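M32 carboxypeptidase (Pyrococcus furiosus, PDB 1KA2) releases amino acids one by one from the C-terminus of peptides with broad specificity, as a homodimeric, cobalt-dependent metallocarboxypeptidase of the M32 family. Local coordinates at residues A[99-102]-A[103-106]; A[154-157]-A[158-162]; A[318-321]-A[322-326]; A[328-331]-A[332-335]. One frame throughout, in Å; residues are numbered along the deposited sequence.

Contact 1: A[99-102]-A[103-106]; sequences AFPP and EFIR
At the N-terminus of helix 102-124, Phe100 and Phe104 form a T-shaped aromatic pair across the first turn, with Pro101 in the N-cap position between them. The Phe104 ring presents its CD2-CE2 edge to one face of Phe100, CE2 standing over the ring centre; the centroids are 5.2 Å apart and the planes stand at 82°. A chi1 of -175° points the Phe104 side chain away from its own nitrogen and carries the ring back over the preceding loop to reach Phe100. Ile105 packs against the same residue from another direction, its CG1 lying 3.6 Å from Phe100 CB, near the plane of the Phe100 ring. Pro101 adds a ring carbon, with CD 3.6 Å from Phe104 CB. Its carbonyl opens the helical pattern: Ile105 N donates to Pro101 O at 3.0 Å, nearly straight, and Phe104 N adds a weak bond to the same oxygen. One residue on, Arg106 N bonds to Pro102 O at 3.2 Å. On the outer side of the turn, Arg106 and Glu103 form a salt bridge in which NE of Arg106 meets OE1 of Glu103 at 2.5 Å, close to the guanidinium plane. The aromatic pair leans on helix 132-149, where Leu149 meets Phe100 and the ring of Tyr148 meets that of Phe104, so this corner after helix 81-99 is seated against a third helix.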
loop_
_atom_site.group_PDB
_atom_site.type_symbol
_atom_site.label_atom_id
_atom_site.label_comp_id
_atom_site.label_asym_id
_atom_site.label_seq_id
_atom_site.Cartn_x
_atom_site.Cartn_y
_atom_site.Cartn_z
ATOM N N ALA A 99 -20.110 -23.202 -1.314
ATOM C CA ALA A 99 -21.367 -23.441 -0.608
ATOM C C ALA A 99 -22.402 -22.407 -1.038
ATOM O O ALA A 99 -23.599 -22.702 -1.120
ATOM C CB ALA A 99 -21.143 -23.356 0.900
ATOM N N PHE A 100 -21.923 -21.198 -1.324
ATOM C CA PHE A 100 -22.787 -20.093 -1.730
ATOM C C PHE A 100 -22.951 -19.923 -3.236
ATOM O O PHE A 100 -21.974 -19.761 -3.967
ATOM C CB PHE A 100 -22.256 -18.770 -1.166
ATOM C CG PHE A 100 -22.275 -18.677 0.341
ATOM C CD1 PHE A 100 -21.701 -17.577 0.979
ATOM C CD2 PHE A 100 -22.853 -19.676 1.119
ATOM C CE1 PHE A 100 -21.702 -17.477 2.367
ATOM C CE2 PHE A 100 -22.858 -19.585 2.503
ATOM C CZ PHE A 100 -22.284 -18.487 3.132
ATOM N N PRO A 101 -24.198 -19.949 -3.720
ATOM C CA PRO A 101 -24.446 -19.778 -5.154
ATOM C C PRO A 101 -23.987 -18.366 -5.527
ATOM O O PRO A 101 -24.174 -17.430 -4.750
ATOM C CB PRO A 101 -25.963 -19.922 -5.262
ATOM C CG PRO A 101 -26.308 -20.804 -4.106
ATOM C CD PRO A 101 -25.443 -20.268 -3.002
ATOM N N PRO A 102 -23.374 -18.195 -6.709
ATOM C CA PRO A 102 -22.924 -16.859 -7.104
ATOM C C PRO A 102 -24.022 -15.801 -6.951
ATOM O O PRO A 102 -23.737 -14.635 -6.684
ATOM C CB PRO A 102 -22.475 -17.052 -8.559
ATOM C CG PRO A 102 -23.227 -18.273 -9.011
ATOM C CD PRO A 102 -23.151 -19.162 -7.792
ATOM N N GLU A 103 -25.277 -16.201 -7.113
ATOM C CA GLU A 103 -26.350 -15.234 -6.956
ATOM C C GLU A 103 -26.495 -14.821 -5.500
ATOM O O GLU A 103 -26.758 -13.652 -5.203
ATOM C CB GLU A 103 -27.684 -15.785 -7.468
ATOM C CG GLU A 103 -27.944 -15.436 -8.923
ATOM C CD GLU A 103 -27.729 -13.952 -9.220
ATOM O OE1 GLU A 103 -27.310 -13.200 -8.312
ATOM O OE2 GLU A 103 -27.974 -13.532 -10.370
ATOM N N PHE A 104 -26.311 -15.783 -4.601
ATOM C CA PHE A 104 -26.427 -15.526 -3.178
ATOM C C PHE A 104 -25.302 -14.612 -2.704
ATOM O O PHE A 104 -25.531 -13.688 -1.919
ATOM C CB PHE A 104 -26.390 -16.837 -2.409
ATOM C CG PHE A 104 -26.627 -16.677 -0.935
ATOM C CD1 PHE A 104 -27.846 -16.209 -0.459
ATOM C CD2 PHE A 104 -25.638 -17.021 -0.018
ATOM C CE1 PHE A 104 -28.081 -16.089 0.901
ATOM C CE2 PHE A 104 -25.864 -16.904 1.342
ATOM C CZ PHE A 104 -27.090 -16.438 1.804
ATOM N N ILE A 105 -24.087 -14.879 -3.176
ATOM C CA ILE A 105 -22.943 -14.055 -2.819
ATOM C C ILE A 105 -23.255 -12.626 -3.240
ATOM O O ILE A 105 -22.875 -11.672 -2.568
ATOM C CB ILE A 105 -21.654 -14.528 -3.532
ATOM C CG1 ILE A 105 -21.171 -15.833 -2.895
ATOM C CG2 ILE A 105 -20.579 -13.451 -3.451
ATOM C CD1 ILE A 105 -19.849 -16.324 -3.439
ATOM N N ARG A 106 -23.965 -12.487 -4.353
ATOM C CA ARG A 106 -24.338 -11.177 -4.863
ATOM C C ARG A 106 -25.348 -10.524 -3.926
ATOM O O ARG A 106 -25.150 -9.393 -3.470
ATOM C CB ARG A 106 -24.942 -11.316 -6.260
ATOM C CG ARG A 106 -25.215 -10.004 -6.951
ATOM C CD ARG A 106 -26.697 -9.753 -7.065
ATOM N NE ARG A 106 -27.383 -10.700 -7.938
ATOM C CZ ARG A 106 -28.136 -10.335 -8.972
ATOM N NH1 ARG A 106 -28.279 -9.047 -9.259
ATOM N NH2 ARG A 106 -28.782 -11.246 -9.684
#

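Contact 2: A[154-157]-A[158-162]; sequences EPYD and ALLDL
With chi1 near -169°, the Tyr156 ring extends away from the backbone nitrogen and along the helix toward Leu159 and Leu160, while chi1 of Leu160, at -130°, lies away from the staggered positions and brings both its methyls to the ring. CD2 of Leu160 lies 3.7 Å from Tyr156 CE1, and CD1 of Leu160 lies 3.9 Å from Tyr156 OH, so one leucine follows the ring from CD1 to the hydroxyl. Leu159 crosses the tyrosine at about a right angle and touches it more loosely, its CD1 being 4.2 Å from Tyr156 CD2. The backbone beneath is the first turn of helix 155-163: Leu160 N donates to Tyr156 O at 3.2 Å, and Asp161 N to Asp157 O at 2.9 Å. Within the same turn, Asp157 sends its carboxylate back to Glu154, where OD2 accepts from Glu154 N at 2.6 Å; its OD1 is bonded to Thr169 N at the start of helix 169-192. The tyrosine hydroxyl is hydrogen-bonded to Glu370, and Pro421 packs on both Tyr156 and Leu160. An alanine at Tyr156 is likely to open a gap beside the Leu160 methyls and leave Glu370 without its phenolic mate. Glu154 and Asp161 form salt bridges with Arg371 and with Arg92 and Arg168, respectively. The chemistry is thus divided: ring and methyls make an apolar patch along one side of a short, largely buried helix, arginines from other parts of the fold balance Glu154 and Asp161, and the buried Asp157 carboxylate would probably be costly to enclose without its two N-H partners.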
loop_
_atom_site.group_PDB
_atom_site.type_symbol
_atom_site.label_atom_id
_atom_site.label_comp_id
_atom_site.label_asym_id
_atom_site.label_seq_id
_atom_site.Cartn_x
_atom_site.Cartn_y
_atom_site.Cartn_z
ATOM N N GLU A 154 -27.630 -27.656 15.252
ATOM C CA GLU A 154 -28.321 -26.388 15.000
ATOM C C GLU A 154 -27.793 -25.624 13.795
ATOM O O GLU A 154 -26.642 -25.789 13.393
ATOM C CB GLU A 154 -28.182 -25.446 16.188
ATOM C CG GLU A 154 -28.733 -25.928 17.484
ATOM C CD GLU A 154 -28.283 -25.040 18.617
ATOM O OE1 GLU A 154 -28.423 -23.808 18.483
ATOM O OE2 GLU A 154 -27.788 -25.567 19.632
ATOM N N PRO A 155 -28.638 -24.757 13.217
ATOM C CA PRO A 155 -28.251 -23.950 12.059
ATOM C C PRO A 155 -27.160 -22.973 12.504
ATOM O O PRO A 155 -26.277 -22.616 11.733
ATOM C CB PRO A 155 -29.545 -23.223 11.695
ATOM C CG PRO A 155 -30.613 -24.159 12.173
ATOM C CD PRO A 155 -30.076 -24.612 13.499
ATOM N N TYR A 156 -27.229 -22.562 13.767
ATOM C CA TYR A 156 -26.261 -21.624 14.310
ATOM C C TYR A 156 -24.861 -22.224 14.403
ATOM O O TYR A 156 -23.885 -21.491 14.560
ATOM C CB TYR A 156 -26.712 -21.126 15.682
ATOM C CG TYR A 156 -25.904 -19.955 16.197
ATOM C CD1 TYR A 156 -25.165 -20.059 17.376
ATOM C CD2 TYR A 156 -25.870 -18.743 15.498
ATOM C CE1 TYR A 156 -24.409 -18.987 17.852
ATOM C CE2 TYR A 156 -25.113 -17.662 15.964
ATOM C CZ TYR A 156 -24.387 -17.794 17.142
ATOM O OH TYR A 156 -23.655 -16.735 17.617
ATOM N N ASP A 157 -24.761 -23.546 14.303
ATOM C CA ASP A 157 -23.458 -24.204 14.352
ATOM C C ASP A 157 -22.700 -23.864 13.080
ATOM O O ASP A 157 -21.480 -23.728 13.097
ATOM C CB ASP A 157 -23.586 -25.730 14.425
ATOM C CG ASP A 157 -24.242 -26.209 15.698
ATOM O OD1 ASP A 157 -23.884 -25.726 16.788
ATOM O OD2 ASP A 157 -25.113 -27.089 15.605
ATOM N N ALA A 158 -23.438 -23.751 11.979
ATOM C CA ALA A 158 -22.869 -23.443 10.671
ATOM C C ALA A 158 -22.272 -22.039 10.598
ATOM O O ALA A 158 -21.265 -21.830 9.934
ATOM C CB ALA A 158 -23.935 -23.620 9.583
ATOM N N LEU A 159 -22.892 -21.077 11.272
ATOM C CA LEU A 159 -22.377 -19.706 11.261
ATOM C C LEU A 159 -21.152 -19.620 12.167
ATOM O O LEU A 159 -20.143 -18.987 11.838
ATOM C CB LEU A 159 -23.469 -18.738 11.728
ATOM C CG LEU A 159 -24.734 -18.795 10.862
ATOM C CD1 LEU A 159 -25.792 -17.847 11.412
ATOM C CD2 LEU A 159 -24.387 -18.431 9.424
ATOM N N LEU A 160 -21.251 -20.288 13.308
ATOM C CA LEU A 160 -20.186 -20.329 14.296
ATOM C C LEU A 160 -18.944 -20.958 13.660
ATOM O O LEU A 160 -17.834 -20.433 13.787
ATOM C CB LEU A 160 -20.663 -21.164 15.487
ATOM C CG LEU A 160 -20.549 -20.667 16.929
ATOM C CD1 LEU A 160 -20.712 -19.151 17.012
ATOM C CD2 LEU A 160 -21.611 -21.390 17.764
ATOM N N ASP A 161 -19.147 -22.075 12.964
ATOM C CA ASP A 161 -18.060 -22.801 12.303
ATOM C C ASP A 161 -17.446 -21.979 11.184
ATOM O O ASP A 161 -16.315 -22.235 10.757
ATOM C CB ASP A 161 -18.566 -24.111 11.696
ATOM C CG ASP A 161 -17.470 -24.867 10.954
ATOM O OD1 ASP A 161 -16.643 -25.524 11.623
ATOM O OD2 ASP A 161 -17.425 -24.791 9.707
ATOM N N LEU A 162 -18.219 -21.012 10.699
ATOM C CA LEU A 162 -17.777 -20.126 9.632
ATOM C C LEU A 162 -16.679 -19.209 10.157
ATOM O O LEU A 162 -15.717 -18.921 9.452
ATOM C CB LEU A 162 -18.944 -19.259 9.141
ATOM C CG LEU A 162 -18.976 -18.775 7.686
ATOM C CD1 LEU A 162 -19.871 -17.535 7.586
ATOM C CD2 LEU A 162 -17.578 -18.453 7.199
#

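Contact 3: A[318-321]-A[322-326]; sequences LIYP and VLKEN
Ile319 O receives Leu323 N at 3.0 Å and Tyr320 O receives Lys324 N at 3.1 Å, both regular helical bonds, although the helix is kinked at Pro321, whose nitrogen has no hydrogen to give to the turn before. Above these bonds Lys324 lays its aliphatic chain over one face of the Tyr320 ring. CG of Lys324 stands 4.1 Å from the ring centroid and 20° off the normal, a CH-pi contact offset toward the rim, and CD of Lys324 comes to 3.6 Å from Tyr320 OH. The lysine folds at chi2, chi3 and chi4, all near -60° to -75°, which curls the chain round the phenol end of the ring. This is an i to i+4 pairing on the last turns of helix 313-326. Its other flank is apolar: Ile319 CG2 lies 4.2 Å from Leu323 CG, while Trp218 of helix 209-223 packs against Ile319 and Val322. The phenol OH is hydrogen-bonded to the carbonyl of Tyr333. A serine in place of Tyr320 would probably leave that carbonyl without its donor and take away the ring face under Lys324 CG. Toward the C-terminal end Asn326 turns back on its own helix: its ND2 donates to Val322 O at 3.2 Å, close to the amide plane, and its backbone N gives the same oxygen a second bond, while OD1 accepts from Arg214.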
loop_
_atom_site.group_PDB
_atom_site.type_symbol
_atom_site.label_atom_id
_atom_site.label_comp_id
_atom_site.label_asym_id
_atom_site.label_seq_id
_atom_site.Cartn_x
_atom_site.Cartn_y
_atom_site.Cartn_z
ATOM N N LEU A 318 6.934 -1.136 35.250
ATOM C CA LEU A 318 7.874 -1.049 34.136
ATOM C C LEU A 318 7.729 0.207 33.283
ATOM O O LEU A 318 8.718 0.800 32.852
ATOM C CB LEU A 318 7.704 -2.271 33.232
ATOM C CG LEU A 318 8.418 -2.179 31.876
ATOM C CD1 LEU A 318 9.932 -2.074 32.104
ATOM C CD2 LEU A 318 8.055 -3.401 31.023
ATOM N N ILE A 319 6.484 0.597 33.031
ATOM C CA ILE A 319 6.186 1.761 32.197
ATOM C C ILE A 319 6.040 3.063 32.990
ATOM O O ILE A 319 6.156 4.168 32.434
ATOM C CB ILE A 319 4.873 1.532 31.411
ATOM C CG1 ILE A 319 4.828 0.099 30.884
ATOM C CG2 ILE A 319 4.767 2.514 30.249
ATOM C CD1 ILE A 319 6.038 -0.323 30.084
ATOM N N TYR A 320 5.790 2.927 34.290
ATOM C CA TYR A 320 5.591 4.078 35.163
ATOM C C TYR A 320 6.582 5.223 34.931
ATOM O O TYR A 320 6.179 6.368 34.720
ATOM C CB TYR A 320 5.633 3.646 36.639
ATOM C CG TYR A 320 5.330 4.776 37.584
ATOM C CD1 TYR A 320 4.080 5.390 37.578
ATOM C CD2 TYR A 320 6.312 5.279 38.440
ATOM C CE1 TYR A 320 3.812 6.477 38.391
ATOM C CE2 TYR A 320 6.054 6.371 39.262
ATOM C CZ TYR A 320 4.800 6.966 39.230
ATOM O OH TYR A 320 4.523 8.054 40.025
ATOM N N PRO A 321 7.892 4.932 34.964
ATOM C CA PRO A 321 8.848 6.022 34.746
ATOM C C PRO A 321 8.687 6.734 33.401
ATOM O O PRO A 321 8.858 7.952 33.310
ATOM C CB PRO A 321 10.210 5.337 34.915
ATOM C CG PRO A 321 9.924 3.884 34.648
ATOM C CD PRO A 321 8.582 3.671 35.283
ATOM N N VAL A 322 8.343 5.970 32.369
ATOM C CA VAL A 322 8.156 6.522 31.035
ATOM C C VAL A 322 6.941 7.438 30.989
ATOM O O VAL A 322 6.938 8.451 30.285
ATOM C CB VAL A 322 7.981 5.404 30.004
ATOM C CG1 VAL A 322 7.761 5.997 28.622
ATOM C CG2 VAL A 322 9.214 4.516 30.015
ATOM N N LEU A 323 5.907 7.068 31.736
ATOM C CA LEU A 323 4.692 7.868 31.801
ATOM C C LEU A 323 5.021 9.220 32.447
ATOM O O LEU A 323 4.549 10.266 32.005
ATOM C CB LEU A 323 3.621 7.139 32.630
ATOM C CG LEU A 323 2.993 5.857 32.074
ATOM C CD1 LEU A 323 1.909 5.367 33.038
ATOM C CD2 LEU A 323 2.386 6.118 30.699
ATOM N N LYS A 324 5.834 9.179 33.500
ATOM C CA LYS A 324 6.240 10.383 34.221
ATOM C C LYS A 324 7.078 11.314 33.345
ATOM O O LYS A 324 6.900 12.531 33.373
ATOM C CB LYS A 324 7.045 10.005 35.473
ATOM C CG LYS A 324 6.244 9.291 36.565
ATOM C CD LYS A 324 5.308 10.247 37.297
ATOM C CE LYS A 324 6.073 11.259 38.139
ATOM N NZ LYS A 324 6.873 10.596 39.210
ATOM N N GLU A 325 7.993 10.738 32.569
ATOM C CA GLU A 325 8.858 11.522 31.687
ATOM C C GLU A 325 8.100 12.293 30.613
ATOM O O GLU A 325 8.408 13.449 30.335
ATOM C CB GLU A 325 9.873 10.610 30.987
ATOM C CG GLU A 325 11.030 10.136 31.847
ATOM C CD GLU A 325 11.936 9.163 31.108
ATOM O OE1 GLU A 325 12.383 9.495 29.981
ATOM O OE2 GLU A 325 12.200 8.068 31.657
ATOM N N ASN A 326 7.101 11.647 30.021
ATOM C CA ASN A 326 6.337 12.243 28.933
ATOM C C ASN A 326 4.991 12.873 29.263
ATOM O O ASN A 326 4.460 13.642 28.461
ATOM C CB ASN A 326 6.146 11.192 27.842
ATOM C CG ASN A 326 7.450 10.823 27.159
ATOM O OD1 ASN A 326 7.911 11.529 26.262
ATOM N ND2 ASN A 326 8.056 9.719 27.589
#

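Contact 4: A[328-331]-A[332-335]; sequences PFMS and NYTP
Tyr333 turns the edge of its ring, not a face, toward the preceding turn: Phe329 O lies in the ring plane, 3.1 Å from Tyr333 CD1 and 3.2 Å from Tyr333 CE1. The carbonyl thus meets the rim where the ring's C-H groups carry slight positive charge, and probably gains a weak electrostatic attraction there. Chi1 of -53° sets Tyr333 CG anti to its own carbonyl carbon, beside the backbone N, and this lays the ring back under residues 329 and 330. Met330 reaches the tyrosine from a different direction. Its sulfur sits 5.4 Å from the ring centroid and 58° off the normal, an oblique Met-aromatic contact, and the nearest side-chain approach is SD of Met330 to CB of Tyr333 at 4.3 Å. A nearly straight N-H bond runs from Tyr333 N to Met330 O at 3.1 Å, although the donor stands well above the carbonyl plane. At the outer end of the turn, Ser331 OG donates to Pro328 O at 2.7 Å, and Ser331 N bonds to the same oxygen at 3.1 Å, so that two donors from one residue grip a single carbonyl. The ring is also anchored at its far end, where Tyr333 OH is hydrogen-bonded to Glu205, while Pro201 and Leu202 pack on the side chain. Met330 meanwhile packs against Leu323 of helix 313-326. Here a short 3-10 turn, the extended Tyr333 and Thr334 at the N-cap position make up the connection from helix 313-326 into helix 335-342.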
loop_
_atom_site.group_PDB
_atom_site.type_symbol
_atom_site.label_atom_id
_atom_site.label_comp_id
_atom_site.label_asym_id
_atom_site.label_seq_id
_atom_site.Cartn_x
_atom_site.Cartn_y
_atom_site.Cartn_z
ATOM N N PRO A 328 3.025 15.352 31.808
ATOM C CA PRO A 328 3.080 16.356 32.878
ATOM C C PRO A 328 2.116 16.062 34.017
ATOM O O PRO A 328 2.497 16.097 35.185
ATOM C CB PRO A 328 2.721 17.653 32.156
ATOM C CG PRO A 328 3.256 17.424 30.781
ATOM C CD PRO A 328 2.812 16.003 30.503
ATOM N N PHE A 329 0.865 15.770 33.668
ATOM C CA PHE A 329 -0.158 15.480 34.661
ATOM C C PHE A 329 0.143 14.232 35.479
ATOM O O PHE A 329 -0.578 13.926 36.431
ATOM C CB PHE A 329 -1.521 15.347 33.984
ATOM C CG PHE A 329 -1.569 14.289 32.922
ATOM C CD1 PHE A 329 -1.627 12.942 33.264
ATOM C CD2 PHE A 329 -1.572 14.645 31.580
ATOM C CE1 PHE A 329 -1.689 11.969 32.282
ATOM C CE2 PHE A 329 -1.632 13.680 30.592
ATOM C CZ PHE A 329 -1.692 12.339 30.944
ATOM N N MET A 330 1.198 13.505 35.115
ATOM C CA MET A 330 1.560 12.311 35.870
ATOM C C MET A 330 2.253 12.658 37.179
ATOM O O MET A 330 2.395 11.796 38.046
ATOM C CB MET A 330 2.463 11.375 35.056
ATOM C CG MET A 330 1.703 10.296 34.302
ATOM S SD MET A 330 0.590 9.350 35.346
ATOM C CE MET A 330 1.778 8.252 36.111
ATOM N N SER A 331 2.686 13.907 37.333
ATOM C CA SER A 331 3.356 14.299 38.574
ATOM C C SER A 331 2.384 14.405 39.753
ATOM O O SER A 331 2.728 14.901 40.820
ATOM C CB SER A 331 4.139 15.617 38.388
ATOM O OG SER A 331 3.416 16.594 37.650
ATOM N N ASN A 332 1.164 13.923 39.549
ATOM C CA ASN A 332 0.145 13.965 40.581
ATOM C C ASN A 332 -0.373 12.567 40.890
ATOM O O ASN A 332 -1.268 12.408 41.720
ATOM C CB ASN A 332 -1.024 14.848 40.130
ATOM C CG ASN A 332 -0.644 16.301 40.014
ATOM O OD1 ASN A 332 -0.299 16.938 41.010
ATOM N ND2 ASN A 332 -0.702 16.840 38.801
ATOM N N TYR A 333 0.164 11.559 40.206
ATOM C CA TYR A 333 -0.276 10.191 40.445
ATOM C C TYR A 333 0.856 9.220 40.752
ATOM O O TYR A 333 2.007 9.427 40.356
ATOM C CB TYR A 333 -1.091 9.663 39.257
ATOM C CG TYR A 333 -2.247 10.547 38.860
ATOM C CD1 TYR A 333 -2.054 11.627 37.997
ATOM C CD2 TYR A 333 -3.530 10.321 39.364
ATOM C CE1 TYR A 333 -3.113 12.464 37.642
ATOM C CE2 TYR A 333 -4.597 11.154 39.015
ATOM C CZ TYR A 333 -4.380 12.219 38.153
ATOM O OH TYR A 333 -5.432 13.022 37.792
ATOM N N THR A 334 0.510 8.148 41.459
ATOM C CA THR A 334 1.483 7.125 41.833
ATOM C C THR A 334 1.249 5.881 40.981
ATOM O O THR A 334 0.243 5.784 40.275
ATOM C CB THR A 334 1.304 6.711 43.293
ATOM O OG1 THR A 334 0.200 5.803 43.389
ATOM C CG2 THR A 334 1.017 7.935 44.147
ATOM N N PRO A 335 2.179 4.914 41.027
ATOM C CA PRO A 335 2.020 3.686 40.242
ATOM C C PRO A 335 0.772 2.872 40.608
ATOM O O PRO A 335 0.263 2.108 39.780
ATOM C CB PRO A 335 3.330 2.926 40.499
ATOM C CG PRO A 335 3.848 3.519 41.769
ATOM C CD PRO A 335 3.518 4.970 41.633
#

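In the fold
Along the chain the four contacts follow in series, none nesting within or crossing another. Contact 1 closes the corner between helices 81-99 and 102-124, and contact 2 forms the start of the short helix 155-163; both adjoin helix 132-149, and their centres lie about 18 Å apart, though the two do not touch. Contacts 3 and 4 lie on the opposite side of the chain's centre, contacts 2 and 3 being about 46 Å apart between centres. Contact 3 ends helix 313-326, and contact 4 is the connection that leads on to helix 335-342. These two touch: Tyr333, Met330 and Pro335 all come back onto Tyr320, folding the connection against the helix it leaves.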